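Local coordinates for protein FOKI restriction endonuclease (Planomicrobium okeanokoites, PDB 2FOK) that binds a specific DNA sequence and, as a type IIS restriction endonuclease, cuts the double strand a set distance away by metal-dependent hydrolysis, at residues G191-L195 and E220-Y226; F186-F192 and M295-L300; W10-P14 and K225-M229. All coordinates share one frame; numbering follows the deposited sequence.

Interaction 1: residues G191-L195 and E220-Y226; sequences GFTSL and EGSSDKY
The N-terminus of helix 222-236 is where Thr193, Ser194 and Leu195 of an irregular loop meet Gly221 to Asp224. Gly221 holds the N-cap position and has no side chain to offer the first turn, whose amides instead find acceptors on Thr193. Ser223 N donates to Thr193 O over 2.9 Å, tilted 24° from the carbonyl plane, and Ser222 N reaches Thr193 OG1 at 3.2 Å. The hydroxyl gets there because it stands between the backbone N and the carbonyl carbon (chi1 69°). A CB on Gly221 would fall 2.3 Å from Thr193 O, so the close approach depends on the bare CA. Within recognition subdomain 2, a subdomain of the helix-turn-helix kind, the loop thus lies across the start of the helix, and Asp224, three residues on from the N-cap, accepts Gly221 N on OD2 at 2.7 Å. The same carboxylate grips the loop through syn lone pairs: OD1 takes the Ser194 hydroxyl, OG to OD1 being 2.5 Å, and OD2 takes Leu195 N at 3.0 Å in a nearly straight bond (164° at the hydrogen). An alanine in place of Asp224 would probably leave Leu195 N and Gly221 N without this acceptor and Ser194 OG without its short bond. Leu195 CD1 packs 3.5 Å from Glu220 CA. At the other end of the loop, Ser223 OG, hydrogen-bonded to Leu184 O, sits at the edge of the Phe192 ring, while Phe192 CD1 lies 4.1 Å from Tyr226 CE2.

Interaction 2: residues F186-F192 and M295-L300; sequences FSGESGF and MLATNL
Glu189 meets Leu300 with its aliphatic part and reaches Thr298 through a water with its carboxylate. Its CB lies 4.1 Å from Leu300 CD1; the two side chains cross at about a right angle, and the same CD1 also lies near Glu189 CD. With CG between the backbone N and the carbonyl carbon (chi1 68°), the extended chain beyond it carries the carboxylate to that water. At the tip, OE1 forms a salt bridge with Arg310 of helix 303-319, whereas OE2 accepts a hydrogen bond from the water 2.7 Å away. That water also donates to Ser190 O and accepts from Thr298 N, tying both segments together. A direct link runs nearby: Ser190 OG donates to Asn299 O at 2.8 Å, coming from above the carbonyl plane (50° out of it). Thr298 presses in with both branches. Its CG2 meets the rim atom CZ of Phe192 at 3.4 Å, and its OG1, buried without a polar partner in the model, lies 3.2 Å from Gly191 CA. At the start of both segments, Leu296 O sits over one face of the Phe186 ring, offset toward the rim and 3.5 Å from CE2. The loop of recognition subdomain 2 that docks on the D3 segment in this way is built of two consecutive type II beta turns, Phe186-Glu189 and Glu189-Phe192, each with glycine at the characteristic third position, Gly188 and Gly191.

Interaction 3: residues W10-P14 and K225-M229; sequences WVQNP and KYARM
The non-helical run 10-14 passes over one side of helix 222-236, coming nearest at Gln12 and Lys225, whose CA atoms are 5.6 Å apart. Gln12 extends beyond CG across two helix side chains: its CG meets Tyr226 CE1 at 3.3 Å, and its CD lies 3.3 Å from Lys225 CE, so the lysine contributes methylene surface here. Trp10 covers a face of Tyr226, with CB placed as a CH-pi donor 3.9 Å from the ring centroid. Beyond CB, the six-membered ring of Trp10 and the Tyr226 ring meet obliquely, their planes 43° apart. In this way the N-terminal loop of recognition subdomain 1 is joined to a helix of subdomain 2. The one hydrogen bond across the contact is made by Arg228, whose NH2 reaches Gln12 O at 3.1 Å, nearly along the C=O axis (169°). The bend in its chain at chi3 (65°) turns the guanidinium toward the loop, while NE keeps a salt bridge with Glu220. One turn on from Lys225, Met229 bends at chi2 and chi3 against the loop: its CG lies 3.2 Å from Gln12 O, and its CE packs 3.9 Å from Pro14 CD.

Overall arrangement
Along the chain the segments run 10-14, then 186-192 overlapping 191-195, then 220-226 overlapping 225-229, and finally 295-300. Interactions 1 and 2 share Gly191 and Phe192, and interactions 1 and 3 share Lys225 and Tyr226 of helix 222-236; in both pairs the centres are about 9 Å apart, while those of interactions 2 and 3 lie about 14 Å apart. Trp10 of interaction 3 touches both others, its ring edge-to-face with Phe192 and its NE1 probably hydrogen-bonded to Met295 O. Recognition subdomains 1 and 2 and the D3 domain therefore converge near the centre of the chain, consistent with a DNA-recognition part held together as one unit. Thr193 and Leu195 also touch helix 421-436 of the cleavage domain.

Interaction 1: residues G191-L195 and E220-Y226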
# COMPACT_ATOMS: atom_id res chain seq x y z
N GLY A 191 2.67 0.81 -3.07
CA GLY A 191 3.12 1.31 -1.78
C GLY A 191 1.89 1.48 -0.90
O GLY A 191 2.00 1.45 0.32
N PHE A 192 0.73 1.65 -1.53
CA PHE A 192 -0.55 1.80 -0.82
C PHE A 192 -1.62 0.96 -1.51
O PHE A 192 -2.66 1.48 -1.93
CB PHE A 192 -1.02 3.26 -0.81
CG PHE A 192 0.01 4.23 -0.33
CD1 PHE A 192 0.19 4.46 1.02
CD2 PHE A 192 0.82 4.90 -1.25
CE1 PHE A 192 1.17 5.35 1.48
CE2 PHE A 192 1.80 5.79 -0.82
CZ PHE A 192 1.98 6.02 0.55
N THR A 193 -1.36 -0.34 -1.62
CA THR A 193 -2.30 -1.26 -2.25
C THR A 193 -3.14 -1.99 -1.20
O THR A 193 -2.70 -2.18 -0.07
CB THR A 193 -1.55 -2.32 -3.09
OG1 THR A 193 -0.85 -3.20 -2.22
CG2 THR A 193 -0.56 -1.67 -4.04
N SER A 194 -4.34 -2.40 -1.58
CA SER A 194 -5.23 -3.10 -0.65
C SER A 194 -5.92 -4.24 -1.39
O SER A 194 -6.35 -4.09 -2.53
CB SER A 194 -6.28 -2.14 -0.07
OG SER A 194 -7.07 -2.76 0.94
N LEU A 195 -6.03 -5.39 -0.72
CA LEU A 195 -6.67 -6.55 -1.31
C LEU A 195 -8.17 -6.55 -1.03
O LEU A 195 -8.59 -6.44 0.12
CB LEU A 195 -6.10 -7.85 -0.74
CG LEU A 195 -4.59 -8.05 -0.59
CD1 LEU A 195 -4.34 -9.37 0.13
CD2 LEU A 195 -3.93 -8.04 -1.95
N GLU A 220 -1.71 -9.61 2.45
CA GLU A 220 -2.15 -8.24 2.59
C GLU A 220 -1.42 -7.27 1.67
O GLU A 220 -0.32 -7.54 1.21
CB GLU A 220 -1.98 -7.81 4.07
CG GLU A 220 -0.56 -7.42 4.43
CD GLU A 220 -0.20 -7.73 5.87
OE1 GLU A 220 -1.07 -7.65 6.76
OE2 GLU A 220 0.98 -8.04 6.11
N GLY A 221 -2.07 -6.14 1.40
CA GLY A 221 -1.48 -5.12 0.55
C GLY A 221 -0.75 -4.13 1.43
O GLY A 221 -0.89 -4.19 2.66
N SER A 222 0.01 -3.22 0.84
CA SER A 222 0.74 -2.24 1.63
C SER A 222 -0.13 -1.46 2.61
O SER A 222 0.22 -1.34 3.77
CB SER A 222 1.48 -1.26 0.72
OG SER A 222 1.55 -1.74 -0.60
N SER A 223 -1.27 -0.94 2.15
CA SER A 223 -2.16 -0.17 3.02
C SER A 223 -2.78 -1.06 4.11
O SER A 223 -3.06 -0.59 5.22
CB SER A 223 -3.27 0.48 2.21
OG SER A 223 -2.88 1.77 1.75
N ASP A 224 -3.00 -2.33 3.79
CA ASP A 224 -3.55 -3.28 4.75
C ASP A 224 -2.52 -3.48 5.87
O ASP A 224 -2.90 -3.70 7.02
CB ASP A 224 -3.87 -4.62 4.07
CG ASP A 224 -4.73 -4.44 2.83
OD1 ASP A 224 -5.58 -3.54 2.82
OD2 ASP A 224 -4.55 -5.21 1.85
N LYS A 225 -1.24 -3.40 5.52
CA LYS A 225 -0.10 -3.54 6.44
C LYS A 225 -0.10 -2.36 7.41
O LYS A 225 -0.06 -2.53 8.64
CB LYS A 225 1.21 -3.50 5.64
CG LYS A 225 2.09 -4.72 5.78
CD LYS A 225 2.10 -5.53 4.48
CE LYS A 225 3.35 -5.28 3.66
NZ LYS A 225 3.27 -5.97 2.34
N TYR A 226 -0.13 -1.16 6.85
CA TYR A 226 -0.15 0.09 7.61
C TYR A 226 -1.37 0.14 8.53
O TYR A 226 -1.24 0.52 9.69
CB TYR A 226 -0.17 1.28 6.65
CG TYR A 226 1.04 1.34 5.74
CD1 TYR A 226 2.29 0.98 6.21
CD2 TYR A 226 0.92 1.77 4.42
CE1 TYR A 226 3.40 1.03 5.40
CE2 TYR A 226 2.05 1.83 3.59
CZ TYR A 226 3.28 1.45 4.09
OH TYR A 226 4.42 1.51 3.31

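Interaction 2: residues F186-F192 and M295-L300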
# COMPACT_ATOMS: atom_id res chain seq x y z
N PHE A 186 -2.28 6.91 -0.22
CA PHE A 186 -2.55 7.25 -1.61
C PHE A 186 -3.00 5.98 -2.31
O PHE A 186 -2.29 5.43 -3.15
CB PHE A 186 -1.28 7.85 -2.23
CG PHE A 186 -0.89 9.17 -1.62
CD1 PHE A 186 -1.45 10.35 -2.09
CD2 PHE A 186 -0.04 9.22 -0.52
CE1 PHE A 186 -1.17 11.58 -1.46
CE2 PHE A 186 0.25 10.44 0.10
CZ PHE A 186 -0.33 11.62 -0.37
N SER A 187 -4.20 5.55 -1.94
CA SER A 187 -4.86 4.33 -2.42
C SER A 187 -4.73 3.92 -3.88
O SER A 187 -4.90 4.72 -4.80
CB SER A 187 -6.35 4.38 -2.08
OG SER A 187 -6.55 4.92 -0.79
N GLY A 188 -4.43 2.64 -4.07
CA GLY A 188 -4.32 2.08 -5.40
C GLY A 188 -2.94 2.02 -6.00
O GLY A 188 -2.61 1.07 -6.69
N GLU A 189 -2.13 3.05 -5.75
CA GLU A 189 -0.79 3.07 -6.31
C GLU A 189 0.11 2.13 -5.54
O GLU A 189 -0.25 1.68 -4.45
CB GLU A 189 -0.23 4.49 -6.29
CG GLU A 189 0.04 5.05 -4.91
CD GLU A 189 0.42 6.50 -4.96
OE1 GLU A 189 -0.19 7.25 -5.77
OE2 GLU A 189 1.32 6.90 -4.18
N SER A 190 1.28 1.83 -6.11
CA SER A 190 2.21 0.92 -5.44
C SER A 190 2.77 1.55 -4.16
O SER A 190 3.25 2.69 -4.17
CB SER A 190 3.35 0.54 -6.39
OG SER A 190 4.05 1.67 -6.85
N GLY A 191 2.67 0.81 -3.07
CA GLY A 191 3.12 1.31 -1.78
C GLY A 191 1.89 1.48 -0.90
O GLY A 191 2.00 1.45 0.32
N PHE A 192 0.73 1.65 -1.53
CA PHE A 192 -0.55 1.80 -0.82
C PHE A 192 -1.62 0.96 -1.51
O PHE A 192 -2.66 1.48 -1.93
CB PHE A 192 -1.02 3.26 -0.81
CG PHE A 192 0.01 4.23 -0.33
CD1 PHE A 192 0.19 4.46 1.02
CD2 PHE A 192 0.82 4.90 -1.25
CE1 PHE A 192 1.17 5.35 1.48
CE2 PHE A 192 1.80 5.79 -0.82
CZ PHE A 192 1.98 6.02 0.55
N MET A 295 6.66 11.48 3.05
CA MET A 295 5.52 10.63 3.35
C MET A 295 4.45 10.67 2.27
O MET A 295 3.51 9.88 2.29
CB MET A 295 4.92 11.01 4.71
CG MET A 295 4.02 12.24 4.73
SD MET A 295 2.90 12.25 6.17
CE MET A 295 1.32 12.48 5.38
N LEU A 296 4.62 11.58 1.32
CA LEU A 296 3.64 11.77 0.25
C LEU A 296 3.76 10.78 -0.91
O LEU A 296 3.05 10.91 -1.90
CB LEU A 296 3.72 13.22 -0.26
CG LEU A 296 3.81 14.31 0.83
CD1 LEU A 296 3.91 15.70 0.20
CD2 LEU A 296 2.58 14.24 1.71
N ALA A 297 4.64 9.79 -0.78
CA ALA A 297 4.83 8.76 -1.80
C ALA A 297 5.91 7.81 -1.33
O ALA A 297 6.95 8.25 -0.84
CB ALA A 297 5.22 9.39 -3.15
N THR A 298 5.67 6.50 -1.50
CA THR A 298 6.65 5.50 -1.07
C THR A 298 7.35 4.74 -2.21
O THR A 298 8.39 5.18 -2.71
CB THR A 298 6.01 4.45 -0.10
OG1 THR A 298 5.15 3.56 -0.83
CG2 THR A 298 5.21 5.14 0.99
N ASN A 299 6.77 3.60 -2.60
CA ASN A 299 7.35 2.74 -3.63
C ASN A 299 6.96 3.10 -5.05
O ASN A 299 6.65 2.23 -5.87
CB ASN A 299 6.98 1.28 -3.34
CG ASN A 299 7.14 0.93 -1.88
OD1 ASN A 299 7.99 1.49 -1.18
ND2 ASN A 299 6.34 -0.02 -1.40
N LEU A 300 7.00 4.39 -5.35
CA LEU A 300 6.64 4.90 -6.66
C LEU A 300 7.91 5.30 -7.40
O LEU A 300 8.66 6.15 -6.93
CB LEU A 300 5.72 6.11 -6.50
CG LEU A 300 4.70 6.48 -7.58
CD1 LEU A 300 3.50 5.53 -7.50
CD2 LEU A 300 4.28 7.94 -7.38
O HOH W 1 3.43 5.47 -3.36

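Interaction 3: residues W10-P14 and K225-M229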
# COMPACT_ATOMS: atom_id res chain seq x y z
N TRP A 10 5.49 5.94 7.43
CA TRP A 10 4.82 4.65 7.27
C TRP A 10 5.69 3.47 7.72
O TRP A 10 6.81 3.27 7.21
CB TRP A 10 4.43 4.47 5.81
CG TRP A 10 3.70 5.65 5.23
CD1 TRP A 10 4.24 6.70 4.53
CD2 TRP A 10 2.30 5.90 5.29
NE1 TRP A 10 3.26 7.59 4.17
CE2 TRP A 10 2.05 7.12 4.63
CE3 TRP A 10 1.21 5.21 5.85
CZ2 TRP A 10 0.77 7.67 4.51
CZ3 TRP A 10 -0.07 5.76 5.73
CH2 TRP A 10 -0.28 6.98 5.06
N VAL A 11 5.17 2.69 8.65
CA VAL A 11 5.89 1.53 9.16
C VAL A 11 5.04 0.28 8.91
O VAL A 11 3.83 0.30 9.11
CB VAL A 11 6.18 1.69 10.68
CG1 VAL A 11 7.55 1.12 11.01
CG2 VAL A 11 6.13 3.17 11.08
N GLN A 12 5.68 -0.80 8.47
CA GLN A 12 4.98 -2.04 8.13
C GLN A 12 5.15 -3.21 9.09
O GLN A 12 4.26 -4.06 9.22
CB GLN A 12 5.43 -2.52 6.75
CG GLN A 12 4.62 -2.04 5.57
CD GLN A 12 5.17 -2.56 4.25
OE1 GLN A 12 4.69 -2.21 3.17
NE2 GLN A 12 6.21 -3.40 4.34
N ASN A 13 6.29 -3.29 9.76
CA ASN A 13 6.52 -4.43 10.64
C ASN A 13 6.51 -4.13 12.13
O ASN A 13 6.98 -3.09 12.57
CB ASN A 13 7.81 -5.13 10.22
CG ASN A 13 7.63 -5.91 8.93
OD1 ASN A 13 6.74 -6.75 8.83
ND2 ASN A 13 8.47 -5.64 7.94
N PRO A 14 5.96 -5.07 12.93
CA PRO A 14 5.83 -5.00 14.38
C PRO A 14 7.11 -4.80 15.19
O PRO A 14 8.18 -5.28 14.82
CB PRO A 14 5.12 -6.30 14.75
CG PRO A 14 5.38 -7.21 13.61
CD PRO A 14 5.39 -6.32 12.41
N LYS A 225 -1.24 -3.40 5.52
CA LYS A 225 -0.10 -3.54 6.44
C LYS A 225 -0.10 -2.36 7.41
O LYS A 225 -0.06 -2.53 8.64
CB LYS A 225 1.21 -3.50 5.64
CG LYS A 225 2.09 -4.72 5.78
CD LYS A 225 2.10 -5.53 4.48
CE LYS A 225 3.35 -5.28 3.66
NZ LYS A 225 3.27 -5.97 2.34
N TYR A 226 -0.13 -1.16 6.85
CA TYR A 226 -0.15 0.09 7.61
C TYR A 226 -1.37 0.14 8.53
O TYR A 226 -1.24 0.52 9.69
CB TYR A 226 -0.17 1.28 6.65
CG TYR A 226 1.04 1.34 5.74
CD1 TYR A 226 2.29 0.98 6.21
CD2 TYR A 226 0.92 1.77 4.42
CE1 TYR A 226 3.40 1.03 5.40
CE2 TYR A 226 2.05 1.83 3.59
CZ TYR A 226 3.28 1.45 4.09
OH TYR A 226 4.42 1.51 3.31
N ALA A 227 -2.54 -0.24 8.02
CA ALA A 227 -3.78 -0.22 8.81
C ALA A 227 -3.73 -1.16 10.02
O ALA A 227 -4.35 -0.89 11.05
CB ALA A 227 -4.96 -0.61 7.95
N ARG A 228 -3.03 -2.27 9.87
CA ARG A 228 -2.90 -3.26 10.94
C ARG A 228 -1.93 -2.73 11.99
O ARG A 228 -2.16 -2.86 13.19
CB ARG A 228 -2.40 -4.59 10.37
CG ARG A 228 -1.65 -5.47 11.38
CD ARG A 228 -1.16 -6.78 10.77
NE ARG A 228 -0.15 -6.59 9.73
CZ ARG A 228 1.10 -6.20 9.96
NH1 ARG A 228 1.50 -5.95 11.19
NH2 ARG A 228 1.95 -6.06 8.95
N MET A 229 -0.85 -2.12 11.51
CA MET A 229 0.17 -1.56 12.40
C MET A 229 -0.38 -0.36 13.14
O MET A 229 -0.39 -0.33 14.38
CB MET A 229 1.40 -1.16 11.59
CG MET A 229 2.14 -2.34 10.98
SD MET A 229 2.40 -3.64 12.20
CE MET A 229 3.72 -2.87 13.18